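Alginate lyase (Chitinophaga sp. MD30, PDB 6KCW) cleaves alginate as a family 36 polysaccharide lyase, probably breaking the glycosidic bond by beta-elimination. Local coordinates at residues S175-R180 / D192-W197; F94-G99 / V167-N172; W86-K91 / Q122-R127; V128-Y133 / G155-G160. One frame throughout, in Å; residues are numbered along the deposited sequence.

Contact 1. Residues S175-R180 / D192-W197; sequences SNRDGR and DTAIRW
Ser175 O takes a weak hydrogen bond from Arg196 NH1 (3.1 Å), although the stronger partner of that guanidinium is Asp138. Arg177, extended from CG to NE, lays a face of its guanidinium over the Ala194 peptide. Its NH2 comes within 2.9 Å of Ala194 O at too poor an angle to bond, and that oxygen is instead met by Thr193 OG1 at 2.6 Å. Gly179 N donates weakly to Ile195 O; a CB here would collide with that oxygen and with Trp197 CD1. In Arg180 a bend at chi2 (91°) brings NE to Asp192 OD1 at 3.0 Å in a salt bridge, NH2 bonding that oxygen weakly, the planar groups 22° apart. Arg180 O lies at the edge of the Trp197 ring and receives a weak bond from NE1. The contact sits at the open end of the hairpin 179-185/188-195, with strand 162-170 alongside 179-185 and Ile134 of strand 128-135 packed against Ile195 and Trp197.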
loop_
_atom_site.group_PDB
_atom_site.type_symbol
_atom_site.label_atom_id
_atom_site.label_comp_id
_atom_site.label_asym_id
_atom_site.label_seq_id
_atom_site.Cartn_x
_atom_site.Cartn_y
_atom_site.Cartn_z
ATOM N N SER A 175 -17.896 5.409 -17.772
ATOM C CA SER A 175 -16.937 4.588 -18.499
ATOM C C SER A 175 -15.752 5.396 -19.016
ATOM O O SER A 175 -14.987 4.889 -19.842
ATOM C CB SER A 175 -17.627 3.849 -19.652
ATOM O OG SER A 175 -18.355 2.721 -19.171
ATOM N N ASN A 176 -15.572 6.626 -18.522
ATOM C CA ASN A 176 -14.502 7.513 -18.960
ATOM C C ASN A 176 -13.175 7.139 -18.308
ATOM O O ASN A 176 -13.120 6.572 -17.204
ATOM C CB ASN A 176 -14.813 8.977 -18.627
ATOM C CG ASN A 176 -16.125 9.449 -19.218
ATOM O OD1 ASN A 176 -16.304 9.458 -20.441
ATOM N ND2 ASN A 176 -17.054 9.854 -18.352
ATOM N N ARG A 177 -12.099 7.477 -19.010
ATOM C CA ARG A 177 -10.734 7.322 -18.510
ATOM C C ARG A 177 -10.232 8.635 -17.930
ATOM O O ARG A 177 -9.204 9.163 -18.336
ATOM C CB ARG A 177 -9.817 6.828 -19.625
ATOM C CG ARG A 177 -8.498 6.207 -19.170
ATOM C CD ARG A 177 -7.419 6.385 -20.236
ATOM N NE ARG A 177 -6.113 5.902 -19.790
ATOM C CZ ARG A 177 -4.962 6.524 -20.046
ATOM N NH1 ARG A 177 -4.958 7.659 -20.736
ATOM N NH2 ARG A 177 -3.814 6.023 -19.605
ATOM N N ASP A 178 -10.976 9.191 -16.978
ATOM C CA ASP A 178 -10.649 10.483 -16.397
ATOM C C ASP A 178 -10.178 10.372 -14.950
ATOM O O ASP A 178 -10.011 11.397 -14.284
ATOM C CB ASP A 178 -11.846 11.436 -16.522
ATOM C CG ASP A 178 -13.130 10.865 -15.945
ATOM O OD1 ASP A 178 -13.183 9.647 -15.644
ATOM O OD2 ASP A 178 -14.101 11.645 -15.808
ATOM N N GLY A 179 -9.922 9.165 -14.456
ATOM C CA GLY A 179 -9.334 8.997 -13.144
ATOM C C GLY A 179 -7.839 9.248 -13.171
ATOM O O GLY A 179 -7.277 9.742 -14.148
ATOM N N ARG A 180 -7.180 8.888 -12.073
ATOM C CA ARG A 180 -5.742 9.097 -11.981
ATOM C C ARG A 180 -5.150 8.150 -10.951
ATOM O O ARG A 180 -5.726 7.960 -9.878
ATOM C CB ARG A 180 -5.412 10.546 -11.587
ATOM C CG ARG A 180 -4.004 10.971 -11.941
ATOM C CD ARG A 180 -3.962 11.611 -13.348
ATOM N NE ARG A 180 -2.688 12.301 -13.556
ATOM C CZ ARG A 180 -2.524 13.621 -13.507
ATOM N NH1 ARG A 180 -3.565 14.414 -13.284
ATOM N NH2 ARG A 180 -1.323 14.151 -13.708
ATOM N N ASP A 192 2.455 7.949 -13.087
ATOM C CA ASP A 192 1.543 9.094 -13.100
ATOM C C ASP A 192 0.724 8.976 -14.385
ATOM O O ASP A 192 1.096 9.519 -15.426
ATOM C CB ASP A 192 2.296 10.420 -13.017
ATOM C CG ASP A 192 1.387 11.631 -13.220
ATOM O OD1 ASP A 192 0.179 11.542 -12.912
ATOM O OD2 ASP A 192 1.882 12.678 -13.701
ATOM N N THR A 193 -0.381 8.239 -14.303
ATOM C CA THR A 193 -1.185 7.929 -15.474
ATOM C C THR A 193 -2.651 8.255 -15.230
ATOM O O THR A 193 -3.162 8.121 -14.112
ATOM C CB THR A 193 -1.093 6.454 -15.867
ATOM O OG1 THR A 193 -1.979 6.209 -16.972
ATOM C CG2 THR A 193 -1.521 5.580 -14.713
ATOM N N ALA A 194 -3.332 8.664 -16.296
ATOM C CA ALA A 194 -4.775 8.668 -16.241
ATOM C C ALA A 194 -5.246 7.223 -16.325
ATOM O O ALA A 194 -4.531 6.345 -16.816
ATOM C CB ALA A 194 -5.354 9.535 -17.360
ATOM N N ILE A 195 -6.444 6.957 -15.807
ATOM C CA ILE A 195 -6.861 5.581 -15.567
ATOM C C ILE A 195 -8.373 5.542 -15.462
ATOM O O ILE A 195 -9.018 6.538 -15.132
ATOM C CB ILE A 195 -6.189 5.029 -14.284
ATOM C CG1 ILE A 195 -6.202 3.504 -14.254
ATOM C CG2 ILE A 195 -6.876 5.575 -13.055
ATOM C CD1 ILE A 195 -5.600 2.916 -12.981
ATOM N N ARG A 196 -8.945 4.377 -15.753
ATOM C CA ARG A 196 -10.341 4.077 -15.484
ATOM C C ARG A 196 -10.364 3.085 -14.333
ATOM O O ARG A 196 -9.789 1.997 -14.446
ATOM C CB ARG A 196 -11.013 3.524 -16.742
ATOM C CG ARG A 196 -12.448 3.023 -16.587
ATOM C CD ARG A 196 -13.130 2.937 -17.950
ATOM N NE ARG A 196 -12.415 2.056 -18.869
ATOM C CZ ARG A 196 -12.919 1.592 -20.016
ATOM N NH1 ARG A 196 -14.154 1.921 -20.405
ATOM N NH2 ARG A 196 -12.192 0.779 -20.775
ATOM N N TRP A 197 -10.967 3.483 -13.208
ATOM C CA TRP A 197 -11.082 2.604 -12.049
ATOM C C TRP A 197 -12.322 1.731 -12.112
ATOM O O TRP A 197 -12.257 0.535 -11.813
ATOM C CB TRP A 197 -11.137 3.404 -10.745
ATOM C CG TRP A 197 -9.917 4.188 -10.461
ATOM C CD1 TRP A 197 -9.770 5.521 -10.599
ATOM C CD2 TRP A 197 -8.663 3.685 -9.977
ATOM N NE1 TRP A 197 -8.500 5.891 -10.239
ATOM C CE2 TRP A 197 -7.800 4.781 -9.850
ATOM C CE3 TRP A 197 -8.193 2.411 -9.639
ATOM C CZ2 TRP A 197 -6.482 4.655 -9.401
ATOM C CZ3 TRP A 197 -6.893 2.281 -9.199
ATOM C CH2 TRP A 197 -6.048 3.400 -9.085
#

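Contact 2. Residues F94-G99 / V167-N172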
loop_
_atom_site.group_PDB
_atom_site.type_symbol
_atom_site.label_atom_id
_atom_site.label_comp_id
_atom_site.label_asym_id
_atom_site.label_seq_id
_atom_site.Cartn_x
_atom_site.Cartn_y
_atom_site.Cartn_z
ATOM N N PHE A 94 1.302 2.447 2.239
ATOM C CA PHE A 94 -0.076 2.903 2.325
ATOM C C PHE A 94 -0.616 3.222 0.940
ATOM O O PHE A 94 0.018 3.954 0.175
ATOM C CB PHE A 94 -0.162 4.130 3.235
ATOM C CG PHE A 94 0.161 3.827 4.678
ATOM C CD1 PHE A 94 1.473 3.765 5.108
ATOM C CD2 PHE A 94 -0.853 3.584 5.592
ATOM C CE1 PHE A 94 1.768 3.478 6.433
ATOM C CE2 PHE A 94 -0.569 3.298 6.915
ATOM C CZ PHE A 94 0.740 3.235 7.341
ATOM N N GLY A 95 -1.779 2.652 0.619
ATOM C CA GLY A 95 -2.455 2.909 -0.630
ATOM C C GLY A 95 -3.942 3.148 -0.448
ATOM O O GLY A 95 -4.406 3.449 0.656
ATOM N N PHE A 96 -4.704 3.002 -1.531
ATOM C CA PHE A 96 -6.124 3.317 -1.532
ATOM C C PHE A 96 -6.886 2.220 -2.247
ATOM O O PHE A 96 -6.328 1.476 -3.058
ATOM C CB PHE A 96 -6.410 4.665 -2.209
ATOM C CG PHE A 96 -5.830 5.849 -1.474
ATOM C CD1 PHE A 96 -6.453 6.348 -0.339
ATOM C CD2 PHE A 96 -4.668 6.463 -1.919
ATOM C CE1 PHE A 96 -5.924 7.438 0.343
ATOM C CE2 PHE A 96 -4.137 7.561 -1.247
ATOM C CZ PHE A 96 -4.769 8.051 -0.119
ATOM N N SER A 97 -8.182 2.142 -1.940
ATOM C CA SER A 97 -9.089 1.201 -2.570
ATOM C C SER A 97 -10.370 1.912 -2.975
ATOM O O SER A 97 -11.030 2.537 -2.141
ATOM C CB SER A 97 -9.443 0.071 -1.627
ATOM O OG SER A 97 -10.367 0.593 -0.700
ATOM N N ILE A 98 -10.751 1.760 -4.237
ATOM C CA ILE A 98 -11.985 2.317 -4.777
ATOM C C ILE A 98 -13.021 1.206 -4.889
ATOM O O ILE A 98 -12.687 0.067 -5.239
ATOM C CB ILE A 98 -11.720 2.987 -6.141
ATOM C CG1 ILE A 98 -10.946 4.288 -5.936
ATOM C CG2 ILE A 98 -13.012 3.240 -6.891
ATOM C CD1 ILE A 98 -10.632 5.026 -7.227
ATOM N N GLY A 99 -14.275 1.531 -4.562
ATOM C CA GLY A 99 -15.376 0.583 -4.699
ATOM C C GLY A 99 -15.180 -0.692 -3.902
ATOM O O GLY A 99 -14.890 -0.672 -2.701
ATOM N N VAL A 167 1.497 9.215 -2.847
ATOM C CA VAL A 167 0.477 8.556 -3.654
ATOM C C VAL A 167 -0.673 9.532 -3.860
ATOM O O VAL A 167 -1.074 10.231 -2.925
ATOM C CB VAL A 167 -0.021 7.255 -2.990
ATOM C CG1 VAL A 167 -1.362 6.847 -3.541
ATOM C CG2 VAL A 167 1.001 6.141 -3.158
ATOM N N TYR A 168 -1.181 9.596 -5.088
ATOM C CA TYR A 168 -2.319 10.432 -5.449
ATOM C C TYR A 168 -3.270 9.604 -6.293
ATOM O O TYR A 168 -2.834 8.921 -7.228
ATOM C CB TYR A 168 -1.885 11.674 -6.238
ATOM C CG TYR A 168 -3.037 12.472 -6.819
ATOM C CD1 TYR A 168 -4.043 12.961 -6.000
ATOM C CD2 TYR A 168 -3.104 12.761 -8.179
ATOM C CE1 TYR A 168 -5.090 13.701 -6.509
ATOM C CE2 TYR A 168 -4.159 13.503 -8.706
ATOM C CZ TYR A 168 -5.147 13.973 -7.857
ATOM O OH TYR A 168 -6.209 14.703 -8.345
ATOM N N ILE A 169 -4.562 9.677 -5.980
ATOM C CA ILE A 169 -5.584 8.881 -6.656
ATOM C C ILE A 169 -6.797 9.763 -6.923
ATOM O O ILE A 169 -7.153 10.622 -6.110
ATOM C CB ILE A 169 -5.968 7.633 -5.831
ATOM C CG1 ILE A 169 -6.891 6.714 -6.626
ATOM C CG2 ILE A 169 -6.652 8.027 -4.540
ATOM C CD1 ILE A 169 -7.245 5.503 -5.889
ATOM N N LYS A 170 -7.414 9.566 -8.082
ATOM C CA LYS A 170 -8.607 10.306 -8.470
ATOM C C LYS A 170 -9.586 9.337 -9.112
ATOM O O LYS A 170 -9.210 8.587 -10.020
ATOM C CB LYS A 170 -8.247 11.436 -9.433
ATOM C CG LYS A 170 -9.402 12.274 -9.938
ATOM C CD LYS A 170 -8.919 13.040 -11.161
ATOM C CE LYS A 170 -9.546 14.417 -11.259
ATOM N NZ LYS A 170 -10.781 14.412 -12.078
ATOM N N SER A 171 -10.827 9.339 -8.628
ATOM C CA SER A 171 -11.882 8.541 -9.239
ATOM C C SER A 171 -12.089 8.918 -10.704
ATOM O O SER A 171 -11.888 10.069 -11.112
ATOM C CB SER A 171 -13.193 8.736 -8.486
ATOM O OG SER A 171 -12.987 8.596 -7.104
ATOM N N ASN A 172 -12.512 7.931 -11.497
ATOM C CA ASN A 172 -13.010 8.212 -12.831
ATOM C C ASN A 172 -14.518 8.413 -12.729
ATOM O O ASN A 172 -15.101 8.319 -11.646
ATOM C CB ASN A 172 -12.608 7.107 -13.809
ATOM C CG ASN A 172 -13.454 5.830 -13.663
ATOM O OD1 ASN A 172 -13.213 4.998 -12.778
ATOM N ND2 ASN A 172 -14.430 5.666 -14.550
#
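Phe96 and Ile98 of strand 94-99 face Val167 and Ile169 of strand 162-170 across the interior of a beta-sandwich, consistent with the jelly roll of the concanavalin clan. Each strand belongs to a different sheet. Their axes run 9° apart and approach to 7.9 Å, so side chains alone bridge the gap and no hydrogen bond crosses it.

The aromatic-aliphatic part centres on Phe96. With CG beside the backbone N (chi1 -65°), its ring turns its CD2-CE2 side to two methyls of the facing strand. Val167 CG1 meets the ring edge, in its plane, 3.7 Å from Phe96 CE2, while Ile169 CG2 approaches Phe96 CD2 to 3.6 Å. Beyond the two strands, Tyr72 meets the Phe96 ring with its plane turned obliquely.

The purely aliphatic part joins Ile98 and Ile169, whose side chains run side by side, pointing opposite ways. Ile206 of strand 206-215 touches both, as does Trp197 from a loop. Polar groups are turned elsewhere: Ser171 lies beside Ile98, but its hydroxyl is hydrogen-bonded to Arg204 O.

Because Ile169 has CG1 anti to the backbone N (chi1 -172°), its CD1 lodges between the two residues of the opposing strand, 3.9 Å from Phe96 CB and 3.7 Å from Ile98 CD1.

Contact 3. Residues W86-K91 / Q122-R127; sequences WSRGGK and QTDAGR. With PO4 (phosphate ion), chain B.
Gln122 grips the backbone before strand 89-92 twice. Its side-chain NE2 donates to Ser87 O at 2.7 Å with an N-H...O angle of 155°; the donor lies in the carbonyl plane, and the oxygen is close to the plane of the Gln122 amide. CG anti to the backbone N (chi1 173°) and an extended chain carry the amide there. Gln122 N donates to Arg88 O at 3.0 Å from above the carbonyl plane. A return bond from Arg88 NH1 to Gln122 O (2.9 Å) is weak, and Arg88 NH1 with Asp124 OD1, 3.8 Å apart, is a long ion pair of charges alone. Replacing Gln122 by an alanine would probably leave Ser87 O without its amide donor and open a gap beside Trp86.

Farther along the strand, Lys91 NZ donates to phosphate O3 at 2.7 Å; Arg117 and Tyr133 bind the same ion. Packing is slight: Trp86 CB touches Gln122 NE2 at 3.5 Å, while the indole of Trp86 rests on Val128 and has a cation-pi contact with Lys159.

Thr123 to Gly126 form a type I turn, Gly126 N bonding Thr123 O at 2.8 Å. With Thr123 N bonded to Arg127 O and Gly126 at positive phi, this is the type I turn plus G1 bulge of a tight beta-hairpin, here linking strands 113-122 and 128-135.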
loop_
_atom_site.group_PDB
_atom_site.type_symbol
_atom_site.label_atom_id
_atom_site.label_comp_id
_atom_site.label_asym_id
_atom_site.label_seq_id
_atom_site.Cartn_x
_atom_site.Cartn_y
_atom_site.Cartn_z
ATOM N N TRP A 86 14.865 -9.943 0.853
ATOM C CA TRP A 86 14.014 -9.536 -0.261
ATOM C C TRP A 86 13.043 -10.640 -0.651
ATOM O O TRP A 86 11.843 -10.399 -0.812
ATOM C CB TRP A 86 14.868 -9.160 -1.467
ATOM C CG TRP A 86 15.732 -7.950 -1.321
ATOM C CD1 TRP A 86 17.059 -7.865 -1.609
ATOM C CD2 TRP A 86 15.323 -6.638 -0.912
ATOM N NE1 TRP A 86 17.505 -6.593 -1.399
ATOM C CE2 TRP A 86 16.461 -5.815 -0.968
ATOM C CE3 TRP A 86 14.106 -6.079 -0.504
ATOM C CZ2 TRP A 86 16.423 -4.460 -0.628
ATOM C CZ3 TRP A 86 14.068 -4.742 -0.162
ATOM C CH2 TRP A 86 15.220 -3.945 -0.225
ATOM N N SER A 87 13.557 -11.859 -0.806
ATOM C CA SER A 87 12.789 -13.025 -1.269
ATOM C C SER A 87 12.149 -12.660 -2.612
ATOM O O SER A 87 12.841 -12.096 -3.470
ATOM C CB SER A 87 11.832 -13.474 -0.181
ATOM O OG SER A 87 11.101 -14.576 -0.633
ATOM N N ARG A 88 10.865 -12.959 -2.841
ATOM C CA ARG A 88 10.272 -12.655 -4.142
ATOM C C ARG A 88 9.649 -11.266 -4.184
ATOM O O ARG A 88 9.733 -10.587 -5.211
ATOM C CB ARG A 88 9.227 -13.708 -4.529
ATOM C CG ARG A 88 8.448 -13.404 -5.818
ATOM C CD ARG A 88 9.286 -13.757 -7.054
ATOM N NE ARG A 88 8.492 -13.783 -8.255
ATOM C CZ ARG A 88 8.961 -13.443 -9.447
ATOM N NH1 ARG A 88 10.210 -13.013 -9.576
ATOM N NH2 ARG A 88 8.176 -13.503 -10.530
ATOM N N GLY A 89 9.050 -10.816 -3.090
ATOM C CA GLY A 89 8.453 -9.502 -3.024
ATOM C C GLY A 89 7.196 -9.543 -2.192
ATOM O O GLY A 89 6.880 -10.542 -1.554
ATOM N N GLY A 90 6.467 -8.440 -2.196
ATOM C CA GLY A 90 5.233 -8.371 -1.446
ATOM C C GLY A 90 4.710 -6.951 -1.463
ATOM O O GLY A 90 5.263 -6.081 -2.137
ATOM N N LYS A 91 3.650 -6.733 -0.690
ATOM C CA LYS A 91 3.016 -5.425 -0.569
ATOM C C LYS A 91 3.670 -4.611 0.556
ATOM O O LYS A 91 4.126 -5.158 1.563
ATOM C CB LYS A 91 1.509 -5.585 -0.315
ATOM C CG LYS A 91 0.642 -5.924 -1.551
ATOM C CD LYS A 91 1.076 -7.224 -2.243
ATOM C CE LYS A 91 0.095 -7.709 -3.301
ATOM N NZ LYS A 91 0.745 -8.800 -4.072
ATOM N N GLN A 122 11.557 -8.785 -6.673
ATOM C CA GLN A 122 12.870 -9.266 -7.089
ATOM C C GLN A 122 12.743 -10.129 -8.336
ATOM O O GLN A 122 11.959 -11.091 -8.369
ATOM C CB GLN A 122 13.576 -10.050 -5.977
ATOM C CG GLN A 122 14.873 -10.691 -6.463
ATOM C CD GLN A 122 15.865 -10.955 -5.358
ATOM O OE1 GLN A 122 17.072 -10.864 -5.568
ATOM N NE2 GLN A 122 15.367 -11.282 -4.170
ATOM N N THR A 123 13.521 -9.780 -9.357
ATOM C CA THR A 123 13.514 -10.501 -10.619
ATOM C C THR A 123 14.354 -11.761 -10.512
ATOM O O THR A 123 15.296 -11.830 -9.722
ATOM C CB THR A 123 14.083 -9.629 -11.741
ATOM O OG1 THR A 123 15.442 -9.275 -11.423
ATOM C CG2 THR A 123 13.252 -8.368 -11.911
ATOM N N ASP A 124 14.028 -12.748 -11.352
ATOM C CA ASP A 124 14.900 -13.909 -11.472
ATOM C C ASP A 124 16.351 -13.474 -11.704
ATOM O O ASP A 124 17.286 -14.122 -11.210
ATOM C CB ASP A 124 14.397 -14.837 -12.596
ATOM C CG ASP A 124 13.082 -15.596 -12.235
ATOM O OD1 ASP A 124 12.600 -15.502 -11.083
ATOM O OD2 ASP A 124 12.528 -16.310 -13.112
ATOM N N ALA A 125 16.553 -12.330 -12.367
ATOM C CA ALA A 125 17.873 -11.788 -12.689
ATOM C C ALA A 125 18.544 -11.039 -11.539
ATOM O O ALA A 125 19.686 -10.585 -11.709
ATOM C CB ALA A 125 17.772 -10.855 -13.897
ATOM N N GLY A 126 17.882 -10.872 -10.391
ATOM C CA GLY A 126 18.530 -10.314 -9.215
ATOM C C GLY A 126 18.256 -8.850 -8.914
ATOM O O GLY A 126 18.755 -8.342 -7.899
ATOM N N ARG A 127 17.482 -8.158 -9.749
ATOM C CA ARG A 127 17.135 -6.767 -9.487
ATOM C C ARG A 127 15.976 -6.693 -8.497
ATOM O O ARG A 127 15.083 -7.544 -8.502
ATOM C CB ARG A 127 16.773 -6.054 -10.796
ATOM C CG ARG A 127 17.043 -4.546 -10.786
ATOM C CD ARG A 127 16.973 -3.914 -12.190
ATOM N NE ARG A 127 15.607 -3.672 -12.660
ATOM C CZ ARG A 127 14.936 -2.534 -12.486
ATOM N NH1 ARG A 127 15.494 -1.506 -11.852
ATOM N NH2 ARG A 127 13.698 -2.419 -12.952
HETATM P P PO4 B . -2.711 -10.025 -5.190
HETATM O O1 PO4 B . -3.066 -9.335 -3.898
HETATM O O2 PO4 B . -3.333 -11.406 -5.200
HETATM O O3 PO4 B . -1.218 -10.237 -5.302
HETATM O O4 PO4 B . -3.273 -9.224 -6.374
#

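Contact 4. Residues V128-Y133 / G155-G160; sequences VFFQPY and GSITKG. With PO4 (phosphate ion), chain B.
Ile157 lies across the start of strand 128-135, its side chain meeting Val128 and Phe130 at about right angles. From CB, the CG2 branch goes to the Phe130 ring, 3.8 Å from CD2. The other branch holds CG1 between the backbone N and the carbonyl carbon (chi1 53°), where CG1 lies 3.3 Å from Val128 O and 3.8 Å from Val128 CG1. At the tip, CD1 sits over the centre of the Phe130 ring in a CH-pi contact, 4.2 Å from the centroid and 9° off the ring normal; it also touches the backbone carbon C of Phe129.

Two short bonds fix the backbone beneath this packing. Ile157 N donates to Val128 O at 2.7 Å, nearly along the C=O axis, and Val128 N donates to Ser156 OG, also at 2.7 Å, so a serine hydroxyl stands in for a backbone acceptor. Tyr163 meets the Phe130 ring edge-to-face.

At the far end of the strand, Tyr133 OH donates to phosphate O4 at 3.2 Å and is also bonded to Gly144 N. A phenylalanine in place of Tyr133 would probably leave both the phosphate oxygen and Gly144 N without this partner.

The chemistry thus divides along one strand: an apolar, backbone-pinned seam where the 155-160 loop is held, and a polar end that can receive an anion, consistent with a site for an acidic sugar.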
loop_
_atom_site.group_PDB
_atom_site.type_symbol
_atom_site.label_atom_id
_atom_site.label_comp_id
_atom_site.label_asym_id
_atom_site.label_seq_id
_atom_site.Cartn_x
_atom_site.Cartn_y
_atom_site.Cartn_z
ATOM N N VAL A 128 15.998 -5.674 -7.639
ATOM C CA VAL A 128 14.990 -5.485 -6.597
ATOM C C VAL A 128 14.537 -4.030 -6.621
ATOM O O VAL A 128 15.362 -3.123 -6.474
ATOM C CB VAL A 128 15.523 -5.853 -5.201
ATOM C CG1 VAL A 128 14.481 -5.525 -4.140
ATOM C CG2 VAL A 128 15.902 -7.328 -5.152
ATOM N N PHE A 129 13.230 -3.807 -6.759
ATOM C CA PHE A 129 12.728 -2.448 -6.921
ATOM C C PHE A 129 11.363 -2.296 -6.260
ATOM O O PHE A 129 10.771 -3.255 -5.767
ATOM C CB PHE A 129 12.643 -2.061 -8.410
ATOM C CG PHE A 129 12.071 -3.142 -9.290
ATOM C CD1 PHE A 129 10.699 -3.265 -9.462
ATOM C CD2 PHE A 129 12.906 -4.035 -9.944
ATOM C CE1 PHE A 129 10.166 -4.263 -10.259
ATOM C CE2 PHE A 129 12.387 -5.039 -10.749
ATOM C CZ PHE A 129 11.012 -5.157 -10.905
ATOM N N PHE A 130 10.889 -1.053 -6.239
ATOM C CA PHE A 130 9.487 -0.744 -6.020
ATOM C C PHE A 130 8.734 -0.863 -7.346
ATOM O O PHE A 130 9.320 -0.790 -8.427
ATOM C CB PHE A 130 9.328 0.669 -5.434
ATOM C CG PHE A 130 9.731 0.786 -3.986
ATOM C CD1 PHE A 130 9.047 0.081 -3.003
ATOM C CD2 PHE A 130 10.775 1.610 -3.606
ATOM C CE1 PHE A 130 9.396 0.177 -1.673
ATOM C CE2 PHE A 130 11.133 1.722 -2.262
ATOM C CZ PHE A 130 10.435 0.990 -1.293
ATOM N N GLN A 131 7.419 -1.079 -7.259
ATOM C CA GLN A 131 6.628 -1.155 -8.478
ATOM C C GLN A 131 5.187 -0.864 -8.118
ATOM O O GLN A 131 4.705 -1.360 -7.090
ATOM C CB GLN A 131 6.739 -2.528 -9.166
ATOM C CG GLN A 131 5.945 -3.676 -8.497
ATOM C CD GLN A 131 6.069 -5.028 -9.217
ATOM O OE1 GLN A 131 6.920 -5.209 -10.093
ATOM N NE2 GLN A 131 5.211 -5.979 -8.845
ATOM N N PRO A 132 4.477 -0.068 -8.906
ATOM C CA PRO A 132 3.029 0.035 -8.723
ATOM C C PRO A 132 2.395 -1.342 -8.824
ATOM O O PRO A 132 2.947 -2.271 -9.417
ATOM C CB PRO A 132 2.574 0.936 -9.880
ATOM C CG PRO A 132 3.835 1.564 -10.426
ATOM C CD PRO A 132 4.954 0.628 -10.112
ATOM N N TYR A 133 1.210 -1.465 -8.231
ATOM C CA TYR A 133 0.476 -2.730 -8.239
ATOM C C TYR A 133 -1.011 -2.371 -8.196
ATOM O O TYR A 133 -1.612 -2.293 -7.124
ATOM C CB TYR A 133 0.885 -3.622 -7.075
ATOM C CG TYR A 133 0.511 -5.060 -7.302
ATOM C CD1 TYR A 133 1.205 -5.828 -8.228
ATOM C CD2 TYR A 133 -0.545 -5.645 -6.620
ATOM C CE1 TYR A 133 0.874 -7.132 -8.464
ATOM C CE2 TYR A 133 -0.886 -6.959 -6.850
ATOM C CZ TYR A 133 -0.169 -7.700 -7.771
ATOM O OH TYR A 133 -0.504 -9.010 -8.017
ATOM N N GLY A 155 18.933 -0.484 -11.877
ATOM C CA GLY A 155 19.512 -0.840 -10.594
ATOM C C GLY A 155 18.457 -1.303 -9.603
ATOM O O GLY A 155 17.279 -1.451 -9.927
ATOM N N SER A 156 18.899 -1.522 -8.365
ATOM C CA SER A 156 18.036 -1.999 -7.296
ATOM C C SER A 156 17.892 -0.951 -6.196
ATOM O O SER A 156 18.697 -0.021 -6.084
ATOM C CB SER A 156 18.571 -3.309 -6.692
ATOM O OG SER A 156 18.419 -4.413 -7.579
ATOM N N ILE A 157 16.834 -1.097 -5.393
ATOM C CA ILE A 157 16.697 -0.355 -4.138
ATOM C C ILE A 157 17.659 -0.987 -3.144
ATOM O O ILE A 157 18.176 -2.079 -3.398
ATOM C CB ILE A 157 15.250 -0.373 -3.600
ATOM C CG1 ILE A 157 14.717 -1.806 -3.497
ATOM C CG2 ILE A 157 14.339 0.452 -4.486
ATOM C CD1 ILE A 157 13.276 -1.886 -3.011
ATOM N N THR A 158 17.898 -0.324 -2.006
ATOM C CA THR A 158 18.865 -0.793 -1.018
ATOM C C THR A 158 18.225 -0.930 0.360
ATOM O O THR A 158 17.297 -0.197 0.710
ATOM C CB THR A 158 20.062 0.158 -0.914
ATOM O OG1 THR A 158 19.588 1.475 -0.609
ATOM C CG2 THR A 158 20.846 0.192 -2.225
ATOM N N LYS A 159 18.744 -1.868 1.149
ATOM C CA LYS A 159 18.242 -2.056 2.502
ATOM C C LYS A 159 18.753 -0.950 3.418
ATOM O O LYS A 159 19.789 -0.319 3.171
ATOM C CB LYS A 159 18.662 -3.416 3.057
ATOM C CG LYS A 159 18.286 -4.596 2.173
ATOM C CD LYS A 159 18.743 -5.935 2.759
ATOM C CE LYS A 159 18.923 -6.952 1.637
ATOM N NZ LYS A 159 18.992 -8.364 2.123
ATOM N N GLY A 160 18.010 -0.709 4.491
ATOM C CA GLY A 160 18.422 0.333 5.411
ATOM C C GLY A 160 18.316 1.740 4.873
ATOM O O GLY A 160 18.872 2.659 5.470
HETATM P P PO4 B . -2.711 -10.025 -5.190
HETATM O O1 PO4 B . -3.066 -9.335 -3.898
HETATM O O2 PO4 B . -3.333 -11.406 -5.200
HETATM O O3 PO4 B . -1.218 -10.237 -5.302
HETATM O O4 PO4 B . -3.273 -9.224 -6.374
#

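In the fold
The four contacts fall into two groups. Contacts 1 and 2, centres 11 Å apart, touch through neighbouring strands 162-170 and 179-185 of the nine-stranded sheet; contacts 3 and 4, 9 Å apart, touch through Arg127 with Gly155 and Trp86 with Val128. Contacts 1 and 3 are the most distant, at 29 Å between centres. Along the chain contacts 2 and 3 interleave, contact 4 is nested within the loop closed by contact 2, and contact 1 follows last. Contact 2 joins the two sheets and contact 1 pairs the open end of the adjoining hairpin, whereas contacts 3 and 4 probably steady loops of the six-stranded sheet, whose Lys91 and Tyr133 bind one phosphate.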